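Local coordinates for protein 2-hydroxychromene-2-carboxylate isomerase (Pseudomonas putida, PDB 2IMF) that catalyses the reversible, glutathione-dependent isomerization of 2-hydroxychromene-2-carboxylate to trans-o-hydroxybenzylidenepyruvate in the bacterial breakdown of naphthalene, at residues A[7-11]-A[84-90]; A[89-93]-A[105-109]; A[15-20]-A[74-78]. All blocks are in the same frame, centred on the assembly; numbering follows the deposited sequence. Where two conformers were deposited one is given.

Interaction 1. Residues A[7-11]-A[84-90]; sequences FDFLS and YNSRRMN. With TOM (4-(2-methoxyphenyl)-2-oxobut-3-enoic acid), chain F; GSH (glutathione), chain E.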
loop_
_atom_site.group_PDB
_atom_site.type_symbol
_atom_site.label_atom_id
_atom_site.label_comp_id
_atom_site.label_asym_id
_atom_site.label_seq_id
_atom_site.Cartn_x
_atom_site.Cartn_y
_atom_site.Cartn_z
ATOM N N PHE A 7 -7.556 12.633 7.003
ATOM C CA PHE A 7 -7.715 12.636 5.550
ATOM C C PHE A 7 -7.335 14.029 5.022
ATOM O O PHE A 7 -7.279 15.018 5.782
ATOM C CB PHE A 7 -9.162 12.300 5.134
ATOM C CG PHE A 7 -10.172 13.341 5.575
ATOM C CD1 PHE A 7 -10.691 13.339 6.854
ATOM C CD2 PHE A 7 -10.528 14.369 4.753
ATOM C CE1 PHE A 7 -11.600 14.309 7.243
ATOM C CE2 PHE A 7 -11.358 15.370 5.167
ATOM C CZ PHE A 7 -11.913 15.299 6.433
ATOM N N ASP A 8 -7.104 14.094 3.705
ATOM C CA ASP A 8 -6.937 15.349 2.929
ATOM C C ASP A 8 -7.833 15.125 1.704
ATOM O O ASP A 8 -7.812 14.024 1.133
ATOM C CB ASP A 8 -5.447 15.511 2.559
ATOM C CG ASP A 8 -5.129 16.806 1.796
ATOM O OD1 ASP A 8 -6.002 17.274 1.004
ATOM O OD2 ASP A 8 -3.998 17.289 1.912
ATOM N N PHE A 9 -8.684 16.086 1.337
ATOM C CA PHE A 9 -9.624 15.844 0.202
ATOM C C PHE A 9 -8.888 15.641 -1.133
ATOM O O PHE A 9 -9.527 15.181 -2.054
ATOM C CB PHE A 9 -10.649 16.990 0.066
ATOM C CG PHE A 9 -11.699 17.009 1.146
ATOM C CD1 PHE A 9 -12.614 15.972 1.249
ATOM C CD2 PHE A 9 -11.796 18.092 1.976
ATOM C CE1 PHE A 9 -13.643 15.985 2.250
ATOM C CE2 PHE A 9 -12.811 18.164 2.992
ATOM C CZ PHE A 9 -13.709 17.119 3.113
ATOM N N LEU A 10 -7.596 15.933 -1.210
ATOM C CA LEU A 10 -6.849 15.607 -2.474
ATOM C C LEU A 10 -6.662 14.137 -2.681
ATOM O O LEU A 10 -6.310 13.715 -3.770
ATOM C CB LEU A 10 -5.476 16.294 -2.560
ATOM C CG LEU A 10 -4.414 15.837 -1.577
ATOM C CD1 LEU A 10 -3.718 14.537 -2.036
ATOM C CD2 LEU A 10 -3.349 16.889 -1.494
ATOM N N SER A 11 -6.901 13.311 -1.642
ATOM C CA SER A 11 -6.491 11.892 -1.667
ATOM C C SER A 11 -7.582 10.943 -2.094
ATOM O O SER A 11 -8.548 10.806 -1.380
ATOM C CB SER A 11 -5.968 11.562 -0.283
ATOM O OG SER A 11 -5.799 10.137 -0.091
ATOM N N TYR A 84 -5.552 19.068 -7.636
ATOM C CA TYR A 84 -5.498 18.549 -6.248
ATOM C C TYR A 84 -5.413 19.682 -5.233
ATOM O O TYR A 84 -4.866 19.514 -4.140
ATOM C CB TYR A 84 -4.274 17.636 -6.104
ATOM C CG TYR A 84 -4.258 16.541 -7.099
ATOM C CD1 TYR A 84 -5.295 15.643 -7.156
ATOM C CD2 TYR A 84 -3.212 16.391 -7.999
ATOM C CE1 TYR A 84 -5.284 14.582 -8.062
ATOM C CE2 TYR A 84 -3.179 15.321 -8.924
ATOM C CZ TYR A 84 -4.237 14.465 -8.960
ATOM O OH TYR A 84 -4.196 13.424 -9.861
ATOM N N ASN A 85 -6.017 20.836 -5.574
ATOM C CA ASN A 85 -5.947 22.007 -4.706
ATOM C C ASN A 85 -7.052 21.985 -3.635
ATOM O O ASN A 85 -8.024 22.736 -3.671
ATOM C CB ASN A 85 -6.054 23.299 -5.528
ATOM C CG ASN A 85 -4.936 23.388 -6.564
ATOM O OD1 ASN A 85 -3.848 22.864 -6.347
ATOM N ND2 ASN A 85 -5.229 23.984 -7.720
ATOM N N SER A 86 -6.802 21.155 -2.630
ATOM C CA SER A 86 -7.774 20.816 -1.606
ATOM C C SER A 86 -7.738 21.731 -0.399
ATOM O O SER A 86 -8.529 21.523 0.508
ATOM C CB SER A 86 -7.455 19.394 -1.130
ATOM O OG SER A 86 -6.079 19.368 -0.728
ATOM N N ARG A 87 -6.913 22.781 -0.381
ATOM C CA ARG A 87 -6.778 23.551 0.859
ATOM C C ARG A 87 -8.073 24.176 1.318
ATOM O O ARG A 87 -8.425 24.074 2.506
ATOM C CB ARG A 87 -5.782 24.680 0.616
ATOM C CG ARG A 87 -5.614 25.621 1.845
ATOM C CD ARG A 87 -4.570 26.774 1.655
ATOM N NE ARG A 87 -3.418 26.463 0.813
ATOM C CZ ARG A 87 -2.366 25.708 1.148
ATOM N NH1 ARG A 87 -2.294 25.119 2.340
ATOM N NH2 ARG A 87 -1.382 25.527 0.263
ATOM N N ARG A 88 -8.828 24.818 0.428
ATOM C CA ARG A 88 -10.044 25.506 0.845
ATOM C C ARG A 88 -11.062 24.555 1.450
ATOM O O ARG A 88 -11.656 24.827 2.496
ATOM C CB ARG A 88 -10.627 26.290 -0.355
ATOM C CG ARG A 88 -12.106 26.703 -0.239
ATOM C CD ARG A 88 -12.501 27.938 -1.107
ATOM N NE ARG A 88 -12.496 27.694 -2.556
ATOM C CZ ARG A 88 -12.188 28.591 -3.488
ATOM N NH1 ARG A 88 -11.846 29.839 -3.169
ATOM N NH2 ARG A 88 -12.211 28.236 -4.763
ATOM N N MET A 89 -11.296 23.407 0.762
ATOM C CA MET A 89 -12.268 22.484 1.285
ATOM C C MET A 89 -11.792 21.790 2.558
ATOM O O MET A 89 -12.637 21.424 3.398
ATOM C CB MET A 89 -12.864 21.513 0.253
ATOM C CG MET A 89 -13.450 22.199 -1.000
ATOM S SD MET A 89 -14.678 23.473 -0.718
ATOM C CE MET A 89 -16.079 22.519 -0.169
ATOM N N ASN A 90 -10.497 21.540 2.662
ATOM C CA ASN A 90 -9.985 20.982 3.940
ATOM C C ASN A 90 -10.287 21.953 5.114
ATOM O O ASN A 90 -10.723 21.534 6.190
ATOM C CB ASN A 90 -8.453 20.782 3.829
ATOM C CG ASN A 90 -8.017 19.579 3.008
ATOM O OD1 ASN A 90 -8.814 18.730 2.632
ATOM N ND2 ASN A 90 -6.707 19.540 2.746
HETATM O O8 TOM F . 0.716 11.188 -4.665
HETATM C C9 TOM F . 0.297 11.738 -3.653
HETATM C C10 TOM F . 0.968 12.818 -2.977
HETATM O O11 TOM F . 1.971 12.484 -2.302
HETATM O O10 TOM F . 0.487 13.969 -3.017
HETATM C C8 TOM F . -0.934 11.290 -2.928
HETATM C C7 TOM F . -1.702 10.280 -3.268
HETATM C C1 TOM F . -2.322 10.094 -4.638
HETATM C C6 TOM F . -2.285 8.802 -5.122
HETATM C C5 TOM F . -2.804 8.529 -6.383
HETATM C C4 TOM F . -3.419 9.570 -7.101
HETATM C C3 TOM F . -3.475 10.862 -6.621
HETATM C C2 TOM F . -2.915 11.106 -5.354
HETATM O O2 TOM F . -2.939 12.328 -4.774
HETATM C C11 TOM F . -3.816 13.240 -5.440
HETATM N N1 GSH E . -1.927 1.476 -0.215
HETATM C CA1 GSH E . -2.675 2.650 0.102
HETATM C C1 GSH E . -4.149 2.487 0.201
HETATM O O11 GSH E . -4.828 3.371 0.731
HETATM O O12 GSH E . -4.514 1.515 -0.496
HETATM C CB1 GSH E . -2.001 3.943 -0.341
HETATM C CG1 GSH E . -2.367 5.226 0.405
HETATM C CD1 GSH E . -1.617 6.397 -0.164
HETATM O OE1 GSH E . -0.772 6.203 -1.172
HETATM N N2 GSH E . -1.820 7.603 0.312
HETATM C CA2 GSH E . -1.023 8.768 -0.049
HETATM C C2 GSH E . -0.020 9.136 0.956
HETATM O O2 GSH E . -0.391 9.158 2.254
HETATM C CB2 GSH E . -2.002 9.970 -0.247
HETATM S SG2 GSH E . -3.031 9.797 -1.755
HETATM N N3 GSH E . 1.208 9.396 0.611
HETATM C CA3 GSH E . 2.226 9.539 1.651
HETATM C C3 GSH E . 3.260 8.453 1.463
HETATM O O31 GSH E . 4.193 8.398 2.285
HETATM O O32 GSH E . 3.191 7.673 0.455
#
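The ring of Phe-9 meets the helix 87-92 at its edge: CE2 lies 3.3 Å from Met-89 O, near the ring plane, and Asn-90 N also falls in that plane, while one face is backed by CE2 of Phe-7. Of the Tyr-84 ring, one face carries the methoxy carbon C11 of the bound 4-(2-methoxyphenyl)-2-oxobut-3-enoic acid, offset toward the rim on the CD1–CE1 side. That methoxy carbon sits between the ring and Leu-10, whose CD1 also touches it. Leu-10 CB in turn packs at 4.0 Å against Tyr-84 CB; the branched leucine gives an apolar surface to the methoxy group, with its own carbonyl oxygen also close to C11.

The polar centre is Asp-8 OD1. With CG trans to the backbone N (chi1 -178°), the carboxylate reaches across to Ser-86 OG, which donates to the syn lone pair of OD1 at 2.7 Å. Asn-90 ND2 comes down steeply from above the carboxylate plane, 2.9 Å from Asp-8 OD1, and the two flat groups stand 73° apart. Leu-10 N, also tilted out of that plane, adds a third bond and makes an Asx turn. Phe-9 N donates to Asn-90 OD1 over 2.9 Å, on a lone pair in the carbonyl plane. Bonded at both ends, with Tyr-153 OH a further partner of ND2, the amide is fixed in its rotation. OD2 of Asp-8 is bonded to Leu-39 N.

Next along the chain, Ser-11, inferred to be the nucleophile, sits at the N-cap of helix 12-28, its OG 3.2 Å from glutathione SG2. Three donors on one buried oxygen would favour a charged Asp-8 and, with the Ser-11 N to Asp-8 O bond, would be expected to stabilise the type I turn leading to this serine beside the glutathione sulfur.

Interaction 2. Residues A[89-93]-A[105-109]; sequences MNIGF and YVNVV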
loop_
_atom_site.group_PDB
_atom_site.type_symbol
_atom_site.label_atom_id
_atom_site.label_comp_id
_atom_site.label_asym_id
_atom_site.label_seq_id
_atom_site.Cartn_x
_atom_site.Cartn_y
_atom_site.Cartn_z
ATOM N N MET A 89 -11.296 23.407 0.762
ATOM C CA MET A 89 -12.268 22.484 1.285
ATOM C C MET A 89 -11.792 21.790 2.558
ATOM O O MET A 89 -12.637 21.424 3.398
ATOM C CB MET A 89 -12.864 21.513 0.253
ATOM C CG MET A 89 -13.450 22.199 -1.000
ATOM S SD MET A 89 -14.678 23.473 -0.718
ATOM C CE MET A 89 -16.079 22.519 -0.169
ATOM N N ASN A 90 -10.497 21.540 2.662
ATOM C CA ASN A 90 -9.985 20.982 3.940
ATOM C C ASN A 90 -10.287 21.953 5.114
ATOM O O ASN A 90 -10.723 21.534 6.190
ATOM C CB ASN A 90 -8.453 20.782 3.829
ATOM C CG ASN A 90 -8.017 19.579 3.008
ATOM O OD1 ASN A 90 -8.814 18.730 2.632
ATOM N ND2 ASN A 90 -6.707 19.540 2.746
ATOM N N ILE A 91 -9.948 23.244 4.872
ATOM C CA ILE A 91 -10.239 24.256 5.890
ATOM C C ILE A 91 -11.746 24.302 6.218
ATOM O O ILE A 91 -12.186 24.398 7.391
ATOM C CB ILE A 91 -9.802 25.583 5.402
ATOM C CG1 ILE A 91 -8.281 25.692 5.395
ATOM C CG2 ILE A 91 -10.461 26.650 6.302
ATOM C CD1 ILE A 91 -7.654 26.948 4.656
ATOM N N GLY A 92 -12.572 24.169 5.177
ATOM C CA GLY A 92 -13.988 24.266 5.366
ATOM C C GLY A 92 -14.565 23.185 6.263
ATOM O O GLY A 92 -15.658 23.362 6.856
ATOM N N PHE A 93 -13.864 22.048 6.399
ATOM C CA PHE A 93 -14.310 21.034 7.336
ATOM C C PHE A 93 -14.495 21.630 8.741
ATOM O O PHE A 93 -15.347 21.166 9.462
ATOM C CB PHE A 93 -13.294 19.853 7.385
ATOM C CG PHE A 93 -13.528 18.937 8.553
ATOM C CD1 PHE A 93 -14.529 18.030 8.484
ATOM C CD2 PHE A 93 -12.766 19.024 9.731
ATOM C CE1 PHE A 93 -14.857 17.237 9.560
ATOM C CE2 PHE A 93 -13.058 18.235 10.820
ATOM C CZ PHE A 93 -14.093 17.344 10.712
ATOM N N TYR A 105 -20.591 16.809 5.804
ATOM C CA TYR A 105 -19.643 17.663 5.027
ATOM C C TYR A 105 -18.598 16.775 4.341
ATOM O O TYR A 105 -18.373 16.872 3.133
ATOM C CB TYR A 105 -18.959 18.674 5.889
ATOM C CG TYR A 105 -17.977 19.586 5.179
ATOM C CD1 TYR A 105 -18.417 20.681 4.471
ATOM C CD2 TYR A 105 -16.667 19.228 5.134
ATOM C CE1 TYR A 105 -17.497 21.519 3.845
ATOM C CE2 TYR A 105 -15.739 20.014 4.527
ATOM C CZ TYR A 105 -16.176 21.180 3.844
ATOM O OH TYR A 105 -15.276 22.010 3.245
ATOM N N VAL A 106 -17.956 15.891 5.086
ATOM C CA VAL A 106 -16.891 15.078 4.515
ATOM C C VAL A 106 -17.483 14.244 3.384
ATOM O O VAL A 106 -16.844 14.115 2.313
ATOM C CB VAL A 106 -16.240 14.261 5.630
ATOM C CG1 VAL A 106 -15.281 13.248 5.021
ATOM C CG2 VAL A 106 -15.524 15.195 6.592
ATOM N N ASN A 107 -18.672 13.627 3.562
ATOM C CA ASN A 107 -19.252 12.848 2.511
ATOM C C ASN A 107 -19.593 13.651 1.264
ATOM O O ASN A 107 -19.308 13.240 0.153
ATOM C CB ASN A 107 -20.533 12.132 3.062
ATOM C CG ASN A 107 -20.229 11.031 4.081
ATOM O OD1 ASN A 107 -19.112 10.513 4.159
ATOM N ND2 ASN A 107 -21.233 10.694 4.899
ATOM N N VAL A 108 -20.217 14.794 1.461
ATOM C CA VAL A 108 -20.627 15.567 0.293
ATOM C C VAL A 108 -19.396 16.070 -0.484
ATOM O O VAL A 108 -19.371 15.997 -1.721
ATOM C CB VAL A 108 -21.453 16.800 0.794
ATOM C CG1 VAL A 108 -21.570 17.872 -0.263
ATOM C CG2 VAL A 108 -22.868 16.338 1.300
ATOM N N VAL A 109 -18.349 16.511 0.223
ATOM C CA VAL A 109 -17.179 17.050 -0.467
ATOM C C VAL A 109 -16.437 15.906 -1.169
ATOM O O VAL A 109 -16.032 16.020 -2.337
ATOM C CB VAL A 109 -16.250 17.824 0.455
ATOM C CG1 VAL A 109 -14.964 18.263 -0.241
ATOM C CG2 VAL A 109 -16.963 19.050 1.012
#
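Tyr-105 OH donates to Met-89 O over 2.7 Å, the one hydrogen bond between the two segments, and it meets the carbonyl in its plane, on a lone pair, with a C=O...O angle of 124°. The same oxygen also takes a weak bond from Phe-93 N, so the tyrosine gives this carbonyl a second, stronger donor. Extended away from its backbone N (chi1 -180°), the Tyr-105 side chain spans the distance to this carbonyl, and its ring has Gly-92 O over one face and, from its own helix, Val-109 CG2 over the opposite one. Gly-92 suits its place because, without a side chain, it lets Tyr-105 OH come within 3.3 Å of Gly-92 C.

Beyond the hydroxyl the ring lies against the backbone: Tyr-105 CE2 is 3.3 Å from both N and CA of Phe-93. The side-chain contacts are apolar. Phe-93 CB lies 3.8 Å from Tyr-105 CE2, and the Phe-93 ring then runs on to Val-106, its CD1 3.6 Å from the CG2 methyl. At the other end Met-89 CB rests 3.9 Å from Val-109 CG1; the valines, branched at CB, present methyls close to their own helix.

Around this joint between helices 87-92 and 99-115, helix 125-133 covers Tyr-105 with Val-129 and Leu-133, and Trp-135 adds a nearly parallel ring. Phe-93 and Val-106 together reach Tyr-34 of strand 31-36.

Interaction 3. Residues A[15-20]-A[74-78]; sequences YLANQR and YGIPL. With PO4 (phosphate ion), chain D.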
loop_
_atom_site.group_PDB
_atom_site.type_symbol
_atom_site.label_atom_id
_atom_site.label_comp_id
_atom_site.label_asym_id
_atom_site.label_seq_id
_atom_site.Cartn_x
_atom_site.Cartn_y
_atom_site.Cartn_z
ATOM N N TYR A 15 -10.815 9.045 -0.166
ATOM C CA TYR A 15 -12.170 9.012 -0.627
ATOM C C TYR A 15 -12.656 7.600 -0.410
ATOM O O TYR A 15 -13.762 7.374 0.135
ATOM C CB TYR A 15 -12.181 9.326 -2.112
ATOM C CG TYR A 15 -13.431 8.927 -2.826
ATOM C CD1 TYR A 15 -14.657 9.537 -2.534
ATOM C CD2 TYR A 15 -13.370 7.997 -3.863
ATOM C CE1 TYR A 15 -15.827 9.188 -3.301
ATOM C CE2 TYR A 15 -14.506 7.671 -4.628
ATOM C CZ TYR A 15 -15.730 8.263 -4.279
ATOM O OH TYR A 15 -16.905 7.973 -4.965
ATOM N N LEU A 16 -11.867 6.596 -0.825
ATOM C CA LEU A 16 -12.263 5.187 -0.649
ATOM C C LEU A 16 -12.427 4.867 0.857
ATOM O O LEU A 16 -13.415 4.260 1.300
ATOM C CB LEU A 16 -11.188 4.281 -1.185
ATOM C CG LEU A 16 -11.083 4.288 -2.728
ATOM C CD1 LEU A 16 -9.840 3.529 -3.157
ATOM C CD2 LEU A 16 -12.371 3.645 -3.382
ATOM N N ALA A 17 -11.441 5.230 1.678
ATOM C CA ALA A 17 -11.538 4.988 3.128
ATOM C C ALA A 17 -12.739 5.654 3.739
ATOM O O ALA A 17 -13.405 5.044 4.613
ATOM C CB ALA A 17 -10.239 5.420 3.847
ATOM N N ASN A 18 -13.031 6.892 3.356
ATOM C CA ASN A 18 -14.198 7.525 3.926
ATOM C C ASN A 18 -15.454 6.792 3.565
ATOM O O ASN A 18 -16.305 6.704 4.444
ATOM C CB ASN A 18 -14.272 8.971 3.433
ATOM C CG ASN A 18 -15.441 9.683 3.999
ATOM O OD1 ASN A 18 -15.525 9.839 5.207
ATOM N ND2 ASN A 18 -16.410 9.997 3.147
ATOM N N GLN A 19 -15.567 6.294 2.345
ATOM C CA GLN A 19 -16.801 5.544 1.969
ATOM C C GLN A 19 -16.953 4.335 2.892
ATOM O O GLN A 19 -18.064 4.062 3.388
ATOM C CB GLN A 19 -16.646 5.052 0.499
ATOM C CG GLN A 19 -17.687 3.977 -0.040
ATOM C CD GLN A 19 -19.085 4.530 -0.129
ATOM O OE1 GLN A 19 -19.304 5.739 -0.184
ATOM N NE2 GLN A 19 -20.049 3.630 -0.167
ATOM N N ARG A 20 -15.857 3.598 3.130
ATOM C CA ARG A 20 -15.983 2.349 3.879
ATOM C C ARG A 20 -16.216 2.700 5.316
ATOM O O ARG A 20 -17.084 2.077 5.965
ATOM C CB ARG A 20 -14.701 1.557 3.701
ATOM C CG ARG A 20 -14.530 0.338 4.614
ATOM C CD ARG A 20 -13.650 -0.567 3.865
ATOM N NE ARG A 20 -13.333 -1.843 4.546
ATOM C CZ ARG A 20 -12.604 -2.800 3.976
ATOM N NH1 ARG A 20 -12.052 -2.655 2.749
ATOM N NH2 ARG A 20 -12.317 -3.875 4.697
ATOM N N TYR A 74 -16.245 -1.437 -4.045
ATOM C CA TYR A 74 -17.117 -0.683 -3.142
ATOM C C TYR A 74 -18.454 -0.259 -3.781
ATOM O O TYR A 74 -19.339 0.206 -3.052
ATOM C CB TYR A 74 -16.368 0.572 -2.650
ATOM C CG TYR A 74 -15.247 0.330 -1.640
ATOM C CD1 TYR A 74 -14.814 -0.958 -1.271
ATOM C CD2 TYR A 74 -14.616 1.432 -1.043
ATOM C CE1 TYR A 74 -13.809 -1.125 -0.341
ATOM C CE2 TYR A 74 -13.614 1.269 -0.126
ATOM C CZ TYR A 74 -13.211 -0.030 0.249
ATOM O OH TYR A 74 -12.188 -0.207 1.147
ATOM N N GLY A 75 -18.581 -0.402 -5.084
ATOM C CA GLY A 75 -19.795 0.002 -5.808
ATOM C C GLY A 75 -19.972 1.486 -5.975
ATOM O O GLY A 75 -21.125 1.958 -6.024
ATOM N N ILE A 76 -18.878 2.238 -6.128
ATOM C CA ILE A 76 -18.977 3.672 -6.201
ATOM C C ILE A 76 -18.167 4.161 -7.400
ATOM O O ILE A 76 -17.233 3.497 -7.827
ATOM C CB ILE A 76 -18.461 4.340 -4.885
ATOM C CG1 ILE A 76 -16.950 4.085 -4.644
ATOM C CG2 ILE A 76 -19.256 3.874 -3.711
ATOM C CD1 ILE A 76 -16.435 4.683 -3.329
ATOM N N PRO A 77 -18.471 5.362 -7.961
ATOM C CA PRO A 77 -17.666 5.944 -9.028
ATOM C C PRO A 77 -16.384 6.485 -8.417
ATOM O O PRO A 77 -16.342 6.851 -7.238
ATOM C CB PRO A 77 -18.543 7.139 -9.504
ATOM C CG PRO A 77 -19.380 7.467 -8.394
ATOM C CD PRO A 77 -19.678 6.177 -7.678
ATOM N N LEU A 78 -15.405 6.654 -9.264
ATOM C CA LEU A 78 -14.220 7.392 -8.824
ATOM C C LEU A 78 -13.751 8.064 -10.067
ATOM O O LEU A 78 -13.342 7.434 -11.097
ATOM C CB LEU A 78 -13.150 6.423 -8.256
ATOM C CG LEU A 78 -11.949 7.111 -7.564
ATOM C CD1 LEU A 78 -11.414 6.093 -6.517
ATOM C CD2 LEU A 78 -10.848 7.602 -8.515
HETATM P P PO4 D . -10.412 -5.925 2.074
HETATM O O1 PO4 D . -10.253 -7.152 1.158
HETATM O O2 PO4 D . -11.207 -6.338 3.313
HETATM O O3 PO4 D . -9.094 -5.220 2.296
HETATM O O4 PO4 D . -11.253 -5.062 1.199
#
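A Schellman motif closes helix 57-74, with Gly-75 at positive phi turning the chain out of the last turn, and the loop that follows lies along helix 12-28, the first helix of the DsbA-like thioredoxin fold of this kappa-class glutathione transferase. The contact joins that helix to the end of a helix from the segment inserted between strands 31-36 and 170-173.

At one end Tyr-15 OH donates to Pro-77 O over 2.6 Å, nearly in line with the carbonyl. Its CG stands opposite the backbone N (chi1 162°), which swings the ring out toward the loop. Leu-78 CD1 meets the ring edge at CD2, 3.8 Å away. Ile-76 and Tyr-15 point at each other from opposite directions, Ile-76 CD1 meeting the ring obliquely, 3.8 Å from Tyr-15 CZ. Leu-16 CD2 gathers the middle: it is 4.2 Å from Ile-76 CD1 and touches the Leu-78 methyl as well. Leu-16 CD2 also touches Tyr-74 CD2, and these methyls form one apolar patch.

Tyr-74 lays its edge against the helix, with CE2 3.3 Å from Leu-16 O near the ring plane. Beyond it the extended chain of Arg-20 crosses at about a right angle, the guanidinium and ring planes 74° apart, so that NH1 donates in its own plane to Tyr-74 OH at 2.9 Å. The same hydroxyl is hydrogen-bonded to Asn-181, a glutathione-binding residue, so Tyr-74 may help to position it. Arg-20 NE is salt-bridged to Glu-188. A guanidinium, with several N-H groups, suits this spot: besides those two partners it holds a phosphate, probably from the crystallisation liquor, with Arg-20 NH1 3.0 Å from phosphate O4 and NH2 3.0 Å from O2.

How the interactions relate
Interactions 1 and 2 share Met-89 and Asn-90 and lie with centres about 8 Å apart, in contact: Phe-9 CD1 packs 3.6 Å from Val-109 CG1, and Phe-7 CZ equally close to Val-106 CG2. The active-site turn is therefore seated on helix 99-115 as well as on helix 87-92. Interaction 3 lies about 16 Å from either, centre to centre, nested along the chain inside the loop closed by interaction 1. Asn-18 ND2 probably hydrogen-bonds Asn-107 OD1 at 2.9 Å, joining it to interaction 2. Interaction 1 touches both ligands, while the side chain of Leu-16 of interaction 3 is about 6 Å from glutathione and the side chain of Val-109 of interaction 2 about 13 Å from the substrate analogue (nearest atoms).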